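Local coordinates for protein amidase, hydantoinase/carbamoylase family (Burkholderia ambifaria, PDB 5TP4) that probably hydrolyses N-carbamoyl-L-amino acids, as a zinc-dependent amidase of the peptidase M20 family, at residues N72-R77 with V132-E137. Numbering follows the deposited sequence.
Sequences NLFARR and VSWTNE. With EDO (1,2-ethanediol), chain U.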
ATOM      1  N   ASN B  72     -18.388  34.025  -9.739  1.00  9.84           N
ATOM      2  CA  ASN B  72     -17.093  34.701  -9.646  1.00  9.08           C
ATOM      3  C   ASN B  72     -17.352  36.119  -9.161  1.00 12.95           C
ATOM      4  O   ASN B  72     -18.279  36.780  -9.639  1.00  9.69           O
ATOM      5  CB  ASN B  72     -16.374  34.728 -10.988  1.00 10.54           C
ATOM      6  CG  ASN B  72     -15.937  33.344 -11.474  1.00  8.22           C
ATOM      7  OD1 ASN B  72     -15.461  32.517 -10.701  1.00  9.84           O
ATOM      8  ND2 ASN B  72     -16.069  33.110 -12.787  1.00  8.86           N
ATOM      9  N   LEU B  73     -16.578  36.564  -8.171  1.00 10.49           N
ATOM     10  CA  LEU B  73     -16.837  37.807  -7.438  1.00  8.82           C
ATOM     11  C   LEU B  73     -15.830  38.861  -7.883  1.00 13.80           C
ATOM     12  O   LEU B  73     -14.624  38.684  -7.686  1.00 10.22           O
ATOM     13  CB  LEU B  73     -16.730  37.558  -5.928  1.00  9.58           C
ATOM     14  CG  LEU B  73     -17.058  38.674  -4.921  1.00 11.16           C
ATOM     15  CD1 LEU B  73     -18.455  39.283  -5.130  1.00  9.25           C
ATOM     16  CD2 LEU B  73     -16.972  38.089  -3.513  1.00  8.73           C
ATOM     17  N   PHE B  74     -16.325  39.954  -8.479  1.00 11.04           N
ATOM     18  CA  PHE B  74     -15.495  41.002  -9.065  1.00 11.52           C
ATOM     19  C   PHE B  74     -15.713  42.335  -8.381  1.00 10.13           C
ATOM     20  O   PHE B  74     -16.848  42.780  -8.239  1.00 13.90           O
ATOM     21  CB  PHE B  74     -15.840  41.208 -10.537  1.00  8.79           C
ATOM     22  CG  PHE B  74     -15.441  40.056 -11.393  1.00 11.25           C
ATOM     23  CD1 PHE B  74     -16.326  39.000 -11.592  1.00 12.76           C
ATOM     24  CD2 PHE B  74     -14.184  40.018 -11.987  1.00 12.85           C
ATOM     25  CE1 PHE B  74     -15.948  37.930 -12.380  1.00 10.30           C
ATOM     26  CE2 PHE B  74     -13.809  38.942 -12.793  1.00 13.34           C
ATOM     27  CZ  PHE B  74     -14.685  37.892 -12.967  1.00 12.36           C
ATOM     28  N   ALA B  75     -14.630  42.996  -8.014  1.00  7.18           N
ATOM     29  CA  ALA B  75     -14.689  44.367  -7.510  1.00  7.39           C
ATOM     30  C   ALA B  75     -13.971  45.264  -8.512  1.00  9.66           C
ATOM     31  O   ALA B  75     -12.865  44.938  -8.968  1.00 13.53           O
ATOM     32  CB  ALA B  75     -14.030  44.480  -6.131  1.00  7.22           C
ATOM     33  N   ARG B  76     -14.588  46.395  -8.850  1.00  8.34           N
ATOM     34  CA  ARG B  76     -14.126  47.237  -9.947  1.00 11.70           C
ATOM     35  C   ARG B  76     -13.695  48.607  -9.448  1.00 13.84           C
ATOM     36  O   ARG B  76     -14.422  49.254  -8.690  1.00 12.01           O
ATOM     37  CB  ARG B  76     -15.243  47.399 -10.972  1.00 11.62           C
ATOM     38  CG  ARG B  76     -15.011  48.478 -12.026  1.00 14.56           C
ATOM     39  CD  ARG B  76     -14.067  48.047 -13.118  1.00 19.63           C
ATOM     40  NE  ARG B  76     -14.107  49.051 -14.185  1.00 18.56           N
ATOM     41  CZ  ARG B  76     -13.969  48.792 -15.477  1.00 15.48           C
ATOM     42  NH1 ARG B  76     -13.754  47.546 -15.894  1.00 17.36           N
ATOM     43  NH2 ARG B  76     -14.028  49.798 -16.343  1.00 18.99           N
ATOM     44  N   ARG B  77     -12.515  49.053  -9.894  1.00  8.34           N
ATOM     45  CA  ARG B  77     -12.041  50.421  -9.698  1.00  8.75           C
ATOM     46  C   ARG B  77     -11.738  51.014 -11.069  1.00 10.88           C
ATOM     47  O   ARG B  77     -10.727  50.663 -11.680  1.00 12.79           O
ATOM     48  CB  ARG B  77     -10.785  50.454  -8.824  1.00  8.46           C
ATOM     49  CG  ARG B  77     -10.297  51.858  -8.470  1.00 10.74           C
ATOM     50  CD  ARG B  77      -9.081  51.733  -7.546  1.00 11.40           C
ATOM     51  NE  ARG B  77      -8.784  52.950  -6.784  1.00 13.91           N
ATOM     52  CZ  ARG B  77      -7.956  53.913  -7.176  1.00 17.54           C
ATOM     53  NH1 ARG B  77      -7.364  53.858  -8.369  1.00 13.84           N
ATOM     54  NH2 ARG B  77      -7.721  54.941  -6.368  1.00 16.14           N
ATOM     55  N   VAL B 132     -10.632  39.914  -8.192  1.00  9.96           N
ATOM     56  CA  VAL B 132     -11.551  38.795  -8.359  1.00  8.53           C
ATOM     57  C   VAL B 132     -11.241  37.679  -7.360  1.00  7.54           C
ATOM     58  O   VAL B 132     -10.073  37.381  -7.057  1.00  9.15           O
ATOM     59  CB  VAL B 132     -11.543  38.271  -9.823  1.00 10.91           C
ATOM     60  CG1 VAL B 132     -10.136  37.859 -10.271  1.00 10.44           C
ATOM     61  CG2 VAL B 132     -12.538  37.141 -10.016  1.00 10.02           C
ATOM     62  N   SER B 133     -12.302  37.112  -6.792  1.00  8.91           N
ATOM     63  CA  SER B 133     -12.221  35.848  -6.086  1.00  7.89           C
ATOM     64  C   SER B 133     -13.004  34.836  -6.925  1.00  9.33           C
ATOM     65  O   SER B 133     -14.220  34.973  -7.084  1.00 12.04           O
ATOM     66  CB  SER B 133     -12.788  35.990  -4.666  1.00  9.53           C
ATOM     67  OG  SER B 133     -12.913  34.721  -4.041  1.00  9.18           O
ATOM     68  N   TRP B 134     -12.311  33.823  -7.452  1.00  7.52           N
ATOM     69  CA  TRP B 134     -12.943  32.870  -8.365  1.00 10.38           C
ATOM     70  C   TRP B 134     -13.696  31.801  -7.588  1.00 11.35           C
ATOM     71  O   TRP B 134     -13.219  31.313  -6.554  1.00 14.58           O
ATOM     72  CB  TRP B 134     -11.897  32.189  -9.245  1.00 11.77           C
ATOM     73  CG  TRP B 134     -11.004  33.123 -10.024  1.00  9.30           C
ATOM     74  CD1 TRP B 134      -9.703  33.501  -9.724  1.00  8.74           C
ATOM     75  CD2 TRP B 134     -11.346  33.782 -11.243  1.00 11.66           C
ATOM     76  NE1 TRP B 134      -9.237  34.358 -10.709  1.00 10.12           N
ATOM     77  CE2 TRP B 134     -10.230  34.555 -11.634  1.00  8.43           C
ATOM     78  CE3 TRP B 134     -12.509  33.819 -12.025  1.00 10.16           C
ATOM     79  CZ2 TRP B 134     -10.227  35.333 -12.803  1.00  9.89           C
ATOM     80  CZ3 TRP B 134     -12.515  34.590 -13.180  1.00 10.52           C
ATOM     81  CH2 TRP B 134     -11.380  35.343 -13.555  1.00 11.86           C
ATOM     82  N   THR B 135     -14.862  31.411  -8.109  1.00 11.30           N
ATOM     83  CA  THR B 135     -15.656  30.363  -7.471  1.00 12.01           C
ATOM     84  C   THR B 135     -14.943  29.017  -7.476  1.00 11.24           C
ATOM     85  O   THR B 135     -14.374  28.603  -8.490  1.00 11.36           O
ATOM     86  CB  THR B 135     -16.997  30.219  -8.202  1.00 11.96           C
ATOM     87  OG1 THR B 135     -17.736  31.433  -8.067  1.00 12.72           O
ATOM     88  CG2 THR B 135     -17.803  29.043  -7.652  1.00 13.48           C
ATOM     89  N   ASN B 136     -15.023  28.309  -6.335  1.00 11.47           N
ATOM     90  CA  ASN B 136     -14.626  26.894  -6.238  1.00 11.89           C
ATOM     91  C   ASN B 136     -13.253  26.633  -6.859  1.00 13.36           C
ATOM     92  O   ASN B 136     -13.071  25.708  -7.662  1.00 11.46           O
ATOM     93  CB  ASN B 136     -15.673  25.991  -6.891  1.00 12.34           C
ATOM     94  CG  ASN B 136     -15.538  24.522  -6.480  1.00 17.30           C
ATOM     95  OD1 ASN B 136     -15.948  24.144  -5.386  1.00 16.90           O
ATOM     96  ND2 ASN B 136     -15.013  23.687  -7.373  1.00 17.09           N
ATOM     97  N   GLU B 137     -12.262  27.431  -6.459  1.00 15.13           N
ATOM     98  CA  GLU B 137     -10.904  27.137  -6.908  1.00 11.86           C
ATOM     99  C   GLU B 137     -10.419  25.792  -6.372  1.00 12.32           C
ATOM    100  O   GLU B 137      -9.668  25.085  -7.051  1.00 11.35           O
ATOM    101  CB  GLU B 137      -9.949  28.264  -6.476  1.00  8.82           C
ATOM    102  CG  GLU B 137      -8.471  28.056  -6.908  1.00 11.13           C
ATOM    103  CD  GLU B 137      -7.689  27.114  -6.002  1.00 16.64           C
ATOM    104  OE1 GLU B 137      -8.178  26.776  -4.908  1.00 13.91           O
ATOM    105  OE2 GLU B 137      -6.576  26.701  -6.385  1.00 19.75           O
TER
HETATM  106  C1  EDO U 506     -14.698  53.760  -8.691  1.00 30.80           C
HETATM  107  O1  EDO U 506     -13.474  53.264  -8.127  1.00 27.67           O
HETATM  108  C2  EDO U 506     -15.633  52.587  -8.919  1.00 26.72           C
HETATM  109  O2  EDO U 506     -15.239  51.986 -10.152  1.00 23.03           O
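Asn72 meets Thr135 and Trp134 just past the end of strand 129-133. Asn72 OD1 accepts a hydrogen bond from Thr135 N at 2.9 Å, in the carbonyl plane and nearly straight (167° at the hydrogen). Asn72 OD1 also lies in plane at the edge of the Trp134 ring, 3.5 Å from Trp134 CE3. Amide and indole planes stand 83° apart. ND2 of Asn72 is hydrogen-bonded to Gly148 O, so both ends of this buried amide are held and its rotation is fixed. Leu73 forms the antiparallel hydrogen-bonded pair with Ser133. Leu73 N gives to Ser133 O at 3.0 Å, and Ser133 N gives to Leu73 O at 2.9 Å. Leu73 O also takes a CA-H contact from Val132 CA at 3.1 Å. Phe74 and Val132 form the next, non-hydrogen-bonded pair, and their side chains run side by side. Val132 CG2, anti to its own backbone N, lies over one face of the Phe74 ring, 3.8 Å from its centroid, as a CH-pi contact. The same methyl covers a face of Trp134. Phe74 turns its edge toward the indole face in an offset edge-to-face pair, 5.8 Å between the Phe74 centroid and that of the six-membered ring of Trp134. This antiparallel pairing belongs to the mixed sheet of an M20-family hydrolase, and segment 132-137 runs from it to the metal site. Ser133 OG is hydrogen-bonded to Leu93 N, beside zinc ligand His92. Glu137 is another zinc ligand of this protein, though no zinc is bound to it here. Strand 73-77 lies between strands 64-67 and 129-133, with helix 147-153 against Asn72, Phe74 and Trp134 and helix 367-372 against Trp134.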